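Local coordinates for periplasmic binding protein (Roseiflexus sp. RS-1, PDB 5GJ3), which binds heme in the bacterial periplasm, here two heme molecules at once, and probably hands it on to a membrane transporter for uptake, at residues Ala21-Gly25 with Val108-Ile114; Glu17-Ala21 with Gly247-Gly251; Arg7-Gly13 with Tyr27-Asp32. All blocks are in the same frame, centred on the assembly; numbering follows the deposited sequence.

Contact 1: Ala21-Gly25 with Val108-Ile114; sequences ALGMG and VAQALGI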
ATOM      1  N   ALA A  21       9.611  -7.763   9.278  1.00 18.56           N
ATOM      2  CA  ALA A  21       8.591  -8.508  10.036  1.00 18.71           C
ATOM      3  C   ALA A  21       8.952  -9.950  10.270  1.00 21.36           C
ATOM      4  O   ALA A  21       8.471 -10.602  11.252  1.00 20.41           O
ATOM      5  CB  ALA A  21       7.225  -8.409   9.349  1.00 18.68           C
ATOM      6  N   LEU A  22       9.795 -10.499   9.390  1.00 20.57           N
ATOM      7  CA  LEU A  22      10.234 -11.885   9.566  1.00 21.53           C
ATOM      8  C   LEU A  22      11.428 -11.994  10.540  1.00 23.72           C
ATOM      9  O   LEU A  22      11.894 -13.101  10.855  1.00 27.33           O
ATOM     10  CB  LEU A  22      10.605 -12.518   8.191  1.00 20.74           C
ATOM     11  CG  LEU A  22       9.460 -12.879   7.254  1.00 20.81           C
ATOM     12  CD1 LEU A  22       9.930 -13.137   5.805  1.00 20.00           C
ATOM     13  CD2 LEU A  22       8.654 -14.077   7.779  1.00 21.99           C
ATOM     14  N   GLY A  23      11.958 -10.865  10.976  1.00 22.29           N
ATOM     15  CA  GLY A  23      13.083 -10.884  11.889  1.00 23.86           C
ATOM     16  C   GLY A  23      14.476 -10.740  11.270  1.00 30.07           C
ATOM     17  O   GLY A  23      15.473 -10.916  11.987  1.00 30.31           O
ATOM     18  N   MET A  24      14.569 -10.361   9.981  1.00 25.27           N
ATOM     19  CA  MET A  24      15.829 -10.456   9.221  1.00 23.12           C
ATOM     20  C   MET A  24      16.312  -9.085   8.805  1.00 21.63           C
ATOM     21  O   MET A  24      17.158  -8.929   7.894  1.00 19.62           O
ATOM     22  CB  MET A  24      15.624 -11.317   7.985  1.00 28.32           C
ATOM     23  CG  MET A  24      15.130 -12.721   8.295  1.00 30.95           C
ATOM     24  SD  MET A  24      16.400 -13.729   9.086  1.00 36.60           S
ATOM     25  CE  MET A  24      17.564 -14.027   7.749  1.00 33.60           C
ATOM     26  N   GLY A  25      15.753  -8.068   9.464  1.00 19.56           N
ATOM     27  CA  GLY A  25      16.074  -6.709   9.116  1.00 20.17           C
ATOM     28  C   GLY A  25      17.548  -6.393   9.283  1.00 21.34           C
ATOM     29  O   GLY A  25      18.105  -5.587   8.516  1.00 21.23           O
ATOM     30  N   VAL A 108       9.466 -14.202   0.318  1.00 14.36           N
ATOM     31  CA  VAL A 108      10.619 -13.660   1.056  1.00 15.11           C
ATOM     32  C   VAL A 108      11.161 -14.743   1.999  1.00 15.30           C
ATOM     33  O   VAL A 108      12.412 -14.941   2.109  1.00 16.41           O
ATOM     34  CB  VAL A 108      10.274 -12.382   1.837  1.00 15.89           C
ATOM     35  CG1 VAL A 108      11.469 -11.939   2.722  1.00 16.44           C
ATOM     36  CG2 VAL A 108       9.901 -11.225   0.883  1.00 16.89           C
ATOM     37  N   ALA A 109      10.257 -15.444   2.677  1.00 14.94           N
ATOM     38  CA  ALA A 109      10.711 -16.477   3.630  1.00 17.87           C
ATOM     39  C   ALA A 109      11.550 -17.570   2.962  1.00 18.72           C
ATOM     40  O   ALA A 109      12.562 -18.022   3.559  1.00 19.30           O
ATOM     41  CB  ALA A 109       9.553 -17.109   4.410  1.00 17.21           C
ATOM     42  N   GLN A 110      11.130 -18.003   1.768  1.00 18.08           N
ATOM     43  CA  GLN A 110      11.880 -19.026   1.034  1.00 18.75           C
ATOM     44  C   GLN A 110      13.253 -18.504   0.633  1.00 19.50           C
ATOM     45  O   GLN A 110      14.209 -19.225   0.829  1.00 20.22           O
ATOM     46  CB  GLN A 110      11.146 -19.616  -0.206  1.00 21.25           C
ATOM     47  CG  GLN A 110      11.913 -20.809  -0.846  1.00 22.76           C
ATOM     48  CD  GLN A 110      11.157 -21.609  -1.924  1.00 28.26           C
ATOM     49  OE1 GLN A 110       9.943 -21.613  -1.941  1.00 31.87           O
ATOM     50  NE2 GLN A 110      11.894 -22.327  -2.830  1.00 29.16           N
ATOM     51  N   ALA A 111      13.351 -17.265   0.112  1.00 17.35           N
ATOM     52  CA  ALA A 111      14.644 -16.660  -0.296  1.00 16.85           C
ATOM     53  C   ALA A 111      15.622 -16.529   0.867  1.00 18.89           C
ATOM     54  O   ALA A 111      16.880 -16.548   0.680  1.00 17.86           O
ATOM     55  CB  ALA A 111      14.445 -15.285  -0.936  1.00 17.69           C
ATOM     56  N   LEU A 112      15.054 -16.356   2.059  1.00 17.14           N
ATOM     57  CA  LEU A 112      15.863 -16.164   3.253  1.00 19.44           C
ATOM     58  C   LEU A 112      16.083 -17.455   4.006  1.00 19.74           C
ATOM     59  O   LEU A 112      16.769 -17.425   5.041  1.00 22.01           O
ATOM     60  CB  LEU A 112      15.234 -15.081   4.190  1.00 18.57           C
ATOM     61  CG  LEU A 112      15.181 -13.671   3.594  1.00 21.00           C
ATOM     62  CD1 LEU A 112      14.734 -12.535   4.520  1.00 19.38           C
ATOM     63  CD2 LEU A 112      16.503 -13.306   2.948  1.00 23.28           C
ATOM     64  N   GLY A 113      15.460 -18.561   3.542  1.00 20.89           N
ATOM     65  CA  GLY A 113      15.687 -19.897   4.119  1.00 21.77           C
ATOM     66  C   GLY A 113      15.021 -20.066   5.501  1.00 26.56           C
ATOM     67  O   GLY A 113      15.574 -20.760   6.400  1.00 21.29           O
ATOM     68  N   ILE A 114      13.846 -19.431   5.674  1.00 22.51           N
ATOM     69  CA  ILE A 114      13.102 -19.482   6.933  1.00 21.68           C
ATOM     70  C   ILE A 114      11.631 -19.790   6.649  1.00 22.32           C
ATOM     71  O   ILE A 114      10.752 -19.038   7.074  1.00 22.59           O
ATOM     72  CB  ILE A 114      13.251 -18.164   7.761  1.00 20.99           C
ATOM     73  CG1 ILE A 114      12.983 -16.901   6.903  1.00 20.49           C
ATOM     74  CG2 ILE A 114      14.669 -18.014   8.336  1.00 20.36           C
ATOM     75  CD1 ILE A 114      12.985 -15.572   7.652  1.00 19.25           C
TER

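Contact 2: Glu17-Ala21 with Gly247-Gly251; sequences EIIFA and GPRTG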
ATOM      1  N   GLU A  17       9.452  -4.210   4.337  1.00 17.02           N
ATOM      2  CA  GLU A  17       8.633  -4.334   5.539  1.00 16.58           C
ATOM      3  C   GLU A  17       8.501  -5.794   5.924  1.00 16.83           C
ATOM      4  O   GLU A  17       8.549  -6.156   7.103  1.00 17.89           O
ATOM      5  CB  GLU A  17       7.250  -3.728   5.306  1.00 17.59           C
ATOM      6  CG  GLU A  17       6.252  -4.089   6.391  1.00 20.91           C
ATOM      7  CD  GLU A  17       4.991  -3.200   6.390  1.00 24.38           C
ATOM      8  OE1 GLU A  17       4.891  -2.193   5.639  1.00 26.34           O
ATOM      9  OE2 GLU A  17       4.103  -3.500   7.186  1.00 25.31           O
ATOM     10  N   ILE A  18       8.354  -6.653   4.920  1.00 17.19           N
ATOM     11  CA  ILE A  18       8.149  -8.055   5.176  1.00 15.31           C
ATOM     12  C   ILE A  18       9.505  -8.659   5.716  1.00 16.16           C
ATOM     13  O   ILE A  18       9.473  -9.512   6.579  1.00 15.54           O
ATOM     14  CB  ILE A  18       7.734  -8.814   3.881  1.00 16.86           C
ATOM     15  CG1 ILE A  18       6.253  -8.543   3.536  1.00 16.97           C
ATOM     16  CG2 ILE A  18       7.983 -10.316   4.070  1.00 14.63           C
ATOM     17  CD1 ILE A  18       5.901  -8.998   2.124  1.00 19.10           C
ATOM     18  N   ILE A  19      10.659  -8.236   5.197  1.00 15.79           N
ATOM     19  CA  ILE A  19      11.948  -8.797   5.673  1.00 17.14           C
ATOM     20  C   ILE A  19      12.076  -8.467   7.174  1.00 19.11           C
ATOM     21  O   ILE A  19      12.473  -9.342   7.977  1.00 18.95           O
ATOM     22  CB  ILE A  19      13.153  -8.223   4.886  1.00 16.57           C
ATOM     23  CG1 ILE A  19      13.125  -8.713   3.411  1.00 15.17           C
ATOM     24  CG2 ILE A  19      14.505  -8.597   5.524  1.00 16.06           C
ATOM     25  CD1 ILE A  19      13.931  -7.799   2.479  1.00 16.37           C
ATOM     26  N   PHE A  20      11.779  -7.201   7.521  1.00 17.87           N
ATOM     27  CA  PHE A  20      11.848  -6.762   8.933  1.00 19.23           C
ATOM     28  C   PHE A  20      10.819  -7.516   9.791  1.00 18.44           C
ATOM     29  O   PHE A  20      11.148  -7.963  10.870  1.00 21.38           O
ATOM     30  CB  PHE A  20      11.691  -5.221   9.058  1.00 18.54           C
ATOM     31  CG  PHE A  20      12.986  -4.454   8.807  1.00 19.13           C
ATOM     32  CD1 PHE A  20      13.860  -4.176   9.858  1.00 19.16           C
ATOM     33  CD2 PHE A  20      13.303  -3.997   7.540  1.00 17.05           C
ATOM     34  CE1 PHE A  20      15.039  -3.500   9.634  1.00 20.21           C
ATOM     35  CE2 PHE A  20      14.477  -3.304   7.306  1.00 19.13           C
ATOM     36  CZ  PHE A  20      15.361  -3.064   8.357  1.00 21.05           C
ATOM     37  N   ALA A  21       9.611  -7.763   9.278  1.00 18.56           N
ATOM     38  CA  ALA A  21       8.591  -8.508  10.036  1.00 18.71           C
ATOM     39  C   ALA A  21       8.952  -9.950  10.270  1.00 21.36           C
ATOM     40  O   ALA A  21       8.471 -10.602  11.252  1.00 20.41           O
ATOM     41  CB  ALA A  21       7.225  -8.409   9.349  1.00 18.68           C
ATOM     42  N   GLY A 247       0.815  -5.948   2.669  1.00 23.34           N
ATOM     43  CA  GLY A 247       1.892  -6.583   3.395  1.00 22.61           C
ATOM     44  C   GLY A 247       1.395  -7.084   4.717  1.00 20.67           C
ATOM     45  O   GLY A 247       0.208  -7.375   4.847  1.00 22.14           O
ATOM     46  N   PRO A 248       2.310  -7.203   5.712  1.00 21.00           N
ATOM     47  CA  PRO A 248       1.950  -7.829   6.966  1.00 21.59           C
ATOM     48  C   PRO A 248       0.891  -7.045   7.777  1.00 20.92           C
ATOM     49  O   PRO A 248       0.200  -7.652   8.611  1.00 21.03           O
ATOM     50  CB  PRO A 248       3.283  -7.872   7.745  1.00 21.99           C
ATOM     51  CG  PRO A 248       4.350  -7.752   6.696  1.00 24.75           C
ATOM     52  CD  PRO A 248       3.725  -6.789   5.699  1.00 20.68           C
ATOM     53  N   ARG A 249       0.761  -5.740   7.523  1.00 18.67           N
ATOM     54  CA  ARG A 249      -0.219  -4.899   8.229  1.00 17.60           C
ATOM     55  C   ARG A 249      -1.584  -4.778   7.550  1.00 18.36           C
ATOM     56  O   ARG A 249      -2.419  -3.966   7.973  1.00 17.84           O
ATOM     57  CB  ARG A 249       0.380  -3.508   8.516  1.00 16.08           C
ATOM     58  CG  ARG A 249       1.516  -3.579   9.570  1.00 16.76           C
ATOM     59  CD  ARG A 249       2.086  -2.174   9.783  1.00 17.34           C
ATOM     60  NE  ARG A 249       2.712  -1.706   8.543  1.00 18.26           N
ATOM     61  CZ  ARG A 249       2.941  -0.441   8.197  1.00 20.44           C
ATOM     62  NH1 ARG A 249       2.546   0.566   8.955  1.00 22.28           N
ATOM     63  NH2 ARG A 249       3.498  -0.180   7.035  1.00 22.51           N
ATOM     64  N   THR A 250      -1.831  -5.621   6.546  1.00 19.04           N
ATOM     65  CA  THR A 250      -3.049  -5.530   5.748  1.00 18.75           C
ATOM     66  C   THR A 250      -4.321  -5.679   6.583  1.00 19.63           C
ATOM     67  O   THR A 250      -5.266  -4.909   6.403  1.00 20.29           O
ATOM     68  CB  THR A 250      -3.067  -6.561   4.596  1.00 18.30           C
ATOM     69  OG1 THR A 250      -1.961  -6.258   3.741  1.00 20.01           O
ATOM     70  CG2 THR A 250      -4.379  -6.423   3.739  1.00 17.11           C
ATOM     71  N   GLY A 251      -4.329  -6.677   7.479  1.00 18.49           N
ATOM     72  CA  GLY A 251      -5.396  -6.906   8.406  1.00 17.61           C
ATOM     73  C   GLY A 251      -5.600  -5.720   9.353  1.00 17.19           C
ATOM     74  O   GLY A 251      -6.719  -5.395   9.689  1.00 17.43           O
TER
HETATM   75  O   HOH W   1       1.569  -4.045   5.400  1.00 31.76           O

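Contact 3: Arg7-Gly13 with Tyr27-Asp32; sequences RIVSLNG and YVVGVD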
ATOM      1  N   ARG A   7      23.847 -10.024   2.716  1.00 20.87           N
ATOM      2  CA  ARG A   7      23.710  -8.586   2.455  1.00 18.78           C
ATOM      3  C   ARG A   7      22.563  -8.410   1.444  1.00 19.71           C
ATOM      4  O   ARG A   7      22.724  -8.643   0.251  1.00 17.36           O
ATOM      5  CB  ARG A   7      25.005  -7.979   1.908  1.00 20.11           C
ATOM      6  CG  ARG A   7      26.209  -8.019   2.896  1.00 19.63           C
ATOM      7  CD  ARG A   7      27.493  -7.533   2.218  1.00 20.75           C
ATOM      8  NE  ARG A   7      27.404  -6.114   1.845  1.00 23.05           N
ATOM      9  CZ  ARG A   7      27.426  -5.120   2.740  1.00 25.15           C
ATOM     10  NH1 ARG A   7      27.560  -5.380   4.027  1.00 24.31           N
ATOM     11  NH2 ARG A   7      27.305  -3.862   2.355  1.00 25.63           N
ATOM     12  N   ILE A   8      21.407  -8.040   1.966  1.00 16.61           N
ATOM     13  CA  ILE A   8      20.166  -7.963   1.186  1.00 16.34           C
ATOM     14  C   ILE A   8      19.897  -6.524   0.757  1.00 17.00           C
ATOM     15  O   ILE A   8      19.938  -5.546   1.596  1.00 16.25           O
ATOM     16  CB  ILE A   8      18.973  -8.483   2.022  1.00 19.03           C
ATOM     17  CG1 ILE A   8      19.298  -9.868   2.658  1.00 19.37           C
ATOM     18  CG2 ILE A   8      17.677  -8.582   1.173  1.00 18.05           C
ATOM     19  CD1 ILE A   8      18.171 -10.371   3.556  1.00 21.93           C
ATOM     20  N   VAL A   9      19.648  -6.380  -0.541  1.00 16.16           N
ATOM     21  CA  VAL A   9      19.137  -5.162  -1.105  1.00 16.50           C
ATOM     22  C   VAL A   9      17.692  -5.465  -1.506  1.00 17.23           C
ATOM     23  O   VAL A   9      17.409  -6.397  -2.281  1.00 14.20           O
ATOM     24  CB  VAL A   9      19.939  -4.622  -2.302  1.00 17.21           C
ATOM     25  CG1 VAL A   9      19.228  -3.351  -2.838  1.00 16.25           C
ATOM     26  CG2 VAL A   9      21.377  -4.253  -1.881  1.00 16.32           C
ATOM     27  N   SER A  10      16.780  -4.710  -0.904  1.00 17.17           N
ATOM     28  CA  SER A  10      15.356  -4.920  -1.104  1.00 18.93           C
ATOM     29  C   SER A  10      14.816  -3.824  -2.052  1.00 17.71           C
ATOM     30  O   SER A  10      15.006  -2.606  -1.809  1.00 17.26           O
ATOM     31  CB  SER A  10      14.658  -4.899   0.235  1.00 17.62           C
ATOM     32  OG  SER A  10      13.258  -4.894   0.003  1.00 20.17           O
ATOM     33  N   LEU A  11      14.140  -4.228  -3.123  1.00 15.99           N
ATOM     34  CA  LEU A  11      13.748  -3.278  -4.168  1.00 15.90           C
ATOM     35  C   LEU A  11      12.397  -2.513  -3.961  1.00 15.08           C
ATOM     36  O   LEU A  11      12.117  -1.553  -4.696  1.00 15.15           O
ATOM     37  CB  LEU A  11      13.748  -3.975  -5.561  1.00 13.83           C
ATOM     38  CG  LEU A  11      15.069  -4.700  -5.909  1.00 14.27           C
ATOM     39  CD1 LEU A  11      14.873  -5.348  -7.266  1.00 12.85           C
ATOM     40  CD2 LEU A  11      16.215  -3.683  -5.965  1.00 13.77           C
ATOM     41  N   ASN A  12      11.587  -2.950  -3.016  1.00 13.73           N
ATOM     42  CA  ASN A  12      10.255  -2.365  -2.854  1.00 15.71           C
ATOM     43  C   ASN A  12       9.973  -2.189  -1.391  1.00 17.38           C
ATOM     44  O   ASN A  12      10.364  -3.028  -0.576  1.00 17.08           O
ATOM     45  CB  ASN A  12       9.139  -3.235  -3.476  1.00 15.01           C
ATOM     46  CG  ASN A  12       9.439  -3.596  -4.882  1.00 15.12           C
ATOM     47  OD1 ASN A  12      10.101  -4.597  -5.157  1.00 18.14           O
ATOM     48  ND2 ASN A  12       9.050  -2.739  -5.790  1.00 15.89           N
ATOM     49  N   GLY A  13       9.294  -1.085  -1.055  1.00 17.48           N
ATOM     50  CA  GLY A  13       8.906  -0.846   0.342  1.00 16.76           C
ATOM     51  C   GLY A  13       8.150  -1.942   1.061  1.00 16.53           C
ATOM     52  O   GLY A  13       8.413  -2.193   2.230  1.00 14.54           O
ATOM     53  N   TYR A  27      19.985  -7.833   8.208  1.00 21.38           N
ATOM     54  CA  TYR A  27      20.739  -8.186   6.985  1.00 22.56           C
ATOM     55  C   TYR A  27      20.482  -7.289   5.809  1.00 20.95           C
ATOM     56  O   TYR A  27      21.095  -7.505   4.753  1.00 19.52           O
ATOM     57  CB  TYR A  27      20.487  -9.623   6.568  1.00 24.04           C
ATOM     58  CG  TYR A  27      20.780 -10.552   7.706  1.00 31.03           C
ATOM     59  CD1 TYR A  27      22.106 -10.805   8.121  1.00 32.69           C
ATOM     60  CD2 TYR A  27      19.735 -11.163   8.402  1.00 34.83           C
ATOM     61  CE1 TYR A  27      22.367 -11.665   9.200  1.00 37.71           C
ATOM     62  CE2 TYR A  27      19.983 -12.012   9.484  1.00 39.77           C
ATOM     63  CZ  TYR A  27      21.286 -12.256   9.887  1.00 41.49           C
ATOM     64  OH  TYR A  27      21.473 -13.099  10.977  1.00 42.31           O
ATOM     65  N   VAL A  28      19.638  -6.274   5.981  1.00 19.12           N
ATOM     66  CA  VAL A  28      19.293  -5.414   4.847  1.00 19.36           C
ATOM     67  C   VAL A  28      20.360  -4.315   4.774  1.00 19.32           C
ATOM     68  O   VAL A  28      20.604  -3.642   5.758  1.00 22.44           O
ATOM     69  CB  VAL A  28      17.851  -4.808   4.909  1.00 21.26           C
ATOM     70  CG1 VAL A  28      17.609  -3.857   3.730  1.00 18.17           C
ATOM     71  CG2 VAL A  28      16.769  -5.890   5.005  1.00 19.68           C
ATOM     72  N   VAL A  29      20.970  -4.129   3.616  1.00 17.21           N
ATOM     73  CA  VAL A  29      22.005  -3.124   3.419  1.00 17.26           C
ATOM     74  C   VAL A  29      21.608  -1.959   2.522  1.00 18.44           C
ATOM     75  O   VAL A  29      22.340  -0.940   2.433  1.00 17.42           O
ATOM     76  CB  VAL A  29      23.363  -3.725   2.914  1.00 16.98           C
ATOM     77  CG1 VAL A  29      23.903  -4.804   3.855  1.00 15.44           C
ATOM     78  CG2 VAL A  29      23.297  -4.227   1.457  1.00 19.24           C
ATOM     79  N   GLY A  30      20.446  -2.056   1.868  1.00 18.61           N
ATOM     80  CA  GLY A  30      20.033  -0.990   0.942  1.00 18.73           C
ATOM     81  C   GLY A  30      18.552  -1.120   0.695  1.00 18.90           C
ATOM     82  O   GLY A  30      18.038  -2.250   0.634  1.00 17.03           O
ATOM     83  N   VAL A  31      17.874   0.028   0.604  1.00 18.05           N
ATOM     84  CA  VAL A  31      16.409   0.052   0.368  1.00 19.41           C
ATOM     85  C   VAL A  31      16.028   1.116  -0.643  1.00 20.40           C
ATOM     86  O   VAL A  31      16.790   2.048  -0.888  1.00 20.53           O
ATOM     87  CB  VAL A  31      15.607   0.321   1.659  1.00 18.12           C
ATOM     88  CG1 VAL A  31      15.746  -0.848   2.628  1.00 18.15           C
ATOM     89  CG2 VAL A  31      15.979   1.681   2.295  1.00 18.98           C
ATOM     90  N   ASP A  32      14.824   0.997  -1.201  1.00 20.90           N
ATOM     91  CA  ASP A  32      14.326   2.024  -2.108  1.00 21.67           C
ATOM     92  C   ASP A  32      13.578   3.130  -1.317  1.00 22.50           C
ATOM     93  O   ASP A  32      13.233   2.940  -0.124  1.00 22.00           O
ATOM     94  CB  ASP A  32      13.419   1.397  -3.186  1.00 22.38           C
ATOM     95  CG  ASP A  32      11.943   1.378  -2.747  1.00 24.81           C
ATOM     96  OD1 ASP A  32      11.569   0.503  -1.926  1.00 25.10           O
ATOM     97  OD2 ASP A  32      11.170   2.265  -3.215  1.00 27.36           O
TER
HETATM   98  O   HOH W   2      13.030  -1.217  -0.362  1.00 20.10           O

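Contact 1: Ala21-Gly25 with Val108-Ile114
M24 and L22 pack against L112, I114, V108 and A109 where two helix ends meet: both helix 13-21 and helix 100-111 finish in a Schellman motif, with G23 and G113 taking the positive phi. In the second motif I114 N is turned back to A109 O at 2.8 Å, which brings the isoleucine round to face the other segment. Along M24, CB rests 3.8 Å from L112 CD1. M24 CG touches that same methyl and comes within 3.6 Å of I114 CD1. The bend at chi2 (-70°) sets M24 SD 4.1 Å from I114 CD1, and a second bend at chi3 (-71°) turns the CE methyl, which has no partner in 108-114 within 4.2 Å; the side chain runs counter to both partners. With its CG1 held between the backbone N and the carbonyl carbon (chi1 49°), I114 sends CD1 into the notch between M24 and L22, 3.9 Å from L22 CB. Around this apolar patch, V108 also packs on I15, I18 and I19 of helix 13-21, L112 reaches L66 of strand 66-70, and L22 leans on L121 of helix 115-136. Deeper in, L22 points one branch at the last turn of helix 100-111, where L22 CD1 lies 3.6 Å from V108 CG1.

Contact 2: Glu17-Ala21 with Gly247-Gly251
E17 and R249 form a two-bonded salt bridge, the guanidinium presenting its NE and NH2 edge side-on to the carboxylate. R249 NE gives its proton to E17 OE2 at 2.6 Å and R249 NH2 to E17 OE1 at 2.8 Å. Both oxygens are met on their syn sides and lie near the guanidinium plane, but the two flat groups are twisted 47° apart, leaving each nitrogen well out of the carboxylate plane. E17 OE2 takes a further proton from a water 3.1 Å away, and this water accepts from R249 N at 2.8 Å, satisfying a backbone amide at the N-cap position of helix 250-267. The extended E17 chain, its CG anti to the backbone N (chi1 167°), slides past the P248 ring. The P248 ring also meets I18 and A21: I18 CG1 is 3.8 Å from P248 CD and A21 CB touches P248 CG. A leucine at E17 would remove both carboxylate oxygens, and R249 would probably lose its buried countercharge and be freer to turn, though Y37 makes a cation-pi contact with it. G247 O serves two donors on one face, T250 N and T250 OG1, the hydroxyl at 2.7 Å. This is a hydrogen-bonded type I turn leading into helix 250-267, fixed to helix 13-21 near the heme pocket.

Contact 3: Arg7-Gly13 with Tyr27-Asp32
I8 is bonded through both its backbone polar atoms to Y27 and V29, at the start of the neighbouring strand: V29 N donates to I8 O at 2.7 Å, and I8 N donates to Y27 O at 2.9 Å and almost straight (172°). Further along, S10 N reaches G30 O at 3.2 Å. Beyond that point water fills in for direct pairing. One molecule donates to S10 O (2.8 Å) and to D32 OD1 (2.7 Å) and accepts from D32 N, so that three polar atoms at the strand ends share it. D32 OD2 turns instead to S34 N, and S34 itself belongs to the heme pocket. The two strands are the first and second of a beta-alpha-beta unit, connected by helix 13-21, with strand 28-31 at the edge of a four-stranded parallel sheet; they cross at -26°. Between I8 and V9 the register slips by one residue, a beta bulge. V29, the extra residue, is not directed to either sheet face; its CG1 sits over one face of the R7 guanidinium, offset toward the rim and 3.7 Å from R7 NH1. A bend at chi3 (65°) folds R7 back over the valine, while its NH2 bonds to L62 O. V29 CG2 meets V9 CG2 at 3.9 Å. On the sheet face carrying I8, V28 and S10, the I8 side chain crosses Y27 obliquely, CD1 against CB, and continues onto I68 and L112; S10 OG bonds to T16 OG1 of the covering helix.

From the N terminus, strand 8-10 leads into helix 13-21 and then strand 28-31, and contact 3 closes this short beta-alpha-beta loop. Contacts 1 and 2 both start within it and share A21. Contact 1 spans to the end of helix 100-111 and closes the shorter loop of the two, while contact 2 runs on to the start of helix 250-267; contact 3 crosses both. I19 is the common neighbour: I19 CD1 packs on S10 CB at 3.7 Å, I19 CG2 packs on V28 CG2, and I19 O probably accepts a hydrogen bond from M24 N at 3.1 Å. Together they tie the edge of the parallel sheet to the two later helices.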